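Local coordinates for protein dicer Related Helicase (Caenorhabditis elegans, PDB 6M6Q) that probably hydrolyses ATP as an RNA helicase of the RIG-I-like receptor family, represented here by its N-terminal domain, at residues Glu322-Arg325 / Asp326-Arg329. Residues are numbered along the deposited sequence; the frame is centred on the assembly and turned at random.
Sequences EKER and DRIR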
loop_
_atom_site.group_PDB
_atom_site.type_symbol
_atom_site.label_atom_id
_atom_site.label_comp_id
_atom_site.label_asym_id
_atom_site.label_seq_id
_atom_site.Cartn_x
_atom_site.Cartn_y
_atom_site.Cartn_z
ATOM N N GLU B 322 10.928 25.057 -15.240
ATOM C CA GLU B 322 12.224 25.790 -15.125
ATOM C C GLU B 322 12.672 26.320 -16.498
ATOM O O GLU B 322 13.453 27.293 -16.512
ATOM C CB GLU B 322 13.308 24.914 -14.486
ATOM C CG GLU B 322 13.043 24.586 -13.014
ATOM C CD GLU B 322 12.640 25.763 -12.124
ATOM O OE1 GLU B 322 13.454 26.694 -11.969
ATOM O OE2 GLU B 322 11.522 25.731 -11.557
ATOM N N LYS B 323 12.183 25.737 -17.598
ATOM C CA LYS B 323 12.357 26.301 -18.968
ATOM C C LYS B 323 11.621 27.640 -19.048
ATOM O O LYS B 323 12.266 28.649 -19.407
ATOM C CB LYS B 323 11.842 25.345 -20.051
ATOM C CG LYS B 323 12.919 24.626 -20.843
ATOM C CD LYS B 323 13.569 23.492 -20.083
ATOM C CE LYS B 323 14.511 22.677 -20.946
ATOM N NZ LYS B 323 14.291 21.220 -20.802
ATOM N N GLU B 324 10.323 27.642 -18.725
ATOM C CA GLU B 324 9.436 28.832 -18.842
ATOM C C GLU B 324 9.920 29.916 -17.873
ATOM O O GLU B 324 9.942 31.088 -18.266
ATOM C CB GLU B 324 7.972 28.453 -18.592
ATOM C CG GLU B 324 7.138 28.343 -19.871
ATOM C CD GLU B 324 6.562 29.655 -20.408
ATOM O OE1 GLU B 324 5.930 29.626 -21.491
ATOM O OE2 GLU B 324 6.742 30.703 -19.750
ATOM N N ARG B 325 10.371 29.519 -16.691
ATOM C CA ARG B 325 10.954 30.428 -15.672
ATOM C C ARG B 325 12.139 31.184 -16.298
ATOM O O ARG B 325 12.211 32.413 -16.111
ATOM C CB ARG B 325 11.323 29.609 -14.428
ATOM C CG ARG B 325 12.240 30.311 -13.436
ATOM C CD ARG B 325 13.655 29.755 -13.481
ATOM N NE ARG B 325 14.412 30.045 -12.268
ATOM C CZ ARG B 325 15.638 29.598 -12.016
ATOM N NH1 ARG B 325 16.233 29.912 -10.878
ATOM N NH2 ARG B 325 16.264 28.832 -12.897
ATOM N N ASP B 326 12.993 30.481 -17.057
ATOM C CA ASP B 326 14.190 31.049 -17.736
ATOM C C ASP B 326 13.758 31.880 -18.951
ATOM O O ASP B 326 14.419 32.902 -19.220
ATOM C CB ASP B 326 15.164 29.952 -18.163
ATOM C CG ASP B 326 16.155 29.558 -17.084
ATOM O OD1 ASP B 326 16.439 30.401 -16.193
ATOM O OD2 ASP B 326 16.637 28.419 -17.140
ATOM N N ARG B 327 12.688 31.463 -19.635
ATOM C CA ARG B 327 12.118 32.146 -20.834
ATOM C C ARG B 327 11.559 33.526 -20.434
ATOM O O ARG B 327 11.785 34.499 -21.193
ATOM C CB ARG B 327 11.033 31.266 -21.466
ATOM C CG ARG B 327 10.551 31.729 -22.833
ATOM C CD ARG B 327 9.072 31.423 -23.087
ATOM N NE ARG B 327 8.161 32.142 -22.190
ATOM C CZ ARG B 327 7.752 33.406 -22.350
ATOM N NH1 ARG B 327 8.190 34.136 -23.363
ATOM N NH2 ARG B 327 6.932 33.942 -21.463
ATOM N N ILE B 328 10.903 33.620 -19.270
ATOM C CA ILE B 328 10.288 34.889 -18.758
ATOM C C ILE B 328 11.416 35.836 -18.303
ATOM O O ILE B 328 11.380 37.017 -18.699
ATOM C CB ILE B 328 9.243 34.617 -17.641
ATOM C CG1 ILE B 328 8.023 33.857 -18.174
ATOM C CG2 ILE B 328 8.825 35.912 -16.950
ATOM C CD1 ILE B 328 7.280 33.062 -17.120
ATOM N N ARG B 329 12.422 35.312 -17.591
ATOM C CA ARG B 329 13.559 36.097 -17.019
ATOM C C ARG B 329 14.273 36.878 -18.137
ATOM O O ARG B 329 14.747 38.013 -17.851
ATOM C CB ARG B 329 14.537 35.171 -16.279
ATOM C CG ARG B 329 15.616 35.899 -15.483
ATOM C CD ARG B 329 15.440 35.785 -13.976
ATOM N NE ARG B 329 14.427 36.695 -13.450
ATOM C CZ ARG B 329 13.994 36.699 -12.188
ATOM N NH1 ARG B 329 13.067 37.566 -11.811
ATOM N NH2 ARG B 329 14.487 35.839 -11.310
#
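E324 and R327, one helical turn apart, form a salt bridge with a hydrogen bond inside it. R327 NE donates to E324 OE2 at 3.2 Å, and the bond is nearly straight (170°). The oxygen lies at the guanidinium edge, almost in its plane. The carboxylate is turned 64° from that plane, and OE2 is approached from above its own plane. R327 has CG anti to the backbone N (chi1 -169°), and bends at chi2 and chi3 bring NE beside the E324 carboxylate.

A looser ionic group involves E322, R325 and D326. E322 OE1 sits over one face of the R325 guanidinium, 3.5 Å from NE. D326 OD1 is a long 3.7 Å from R325 NH2. No N-H points at either oxygen, so charge without a hydrogen bond holds these two side-chain pairs, and R325 is shared by both acids.

I328 packs against E324. Its CD1 methyl lies 3.6 Å from E324 OE2, a van der Waals contact with a charged oxygen.

Backbone bonds run from D326, R327, I328 and R329 N to the carbonyls of E322, K323, E324 and R325. The I328 N to E324 O bond is 2.9 Å.

This is the i to i+4 ladder of an alpha-helix with i to i+3 salt bridges, E324-R327 and E322-R325, on the exposed C-terminal helix 314-333 of this helical domain, which has no strands.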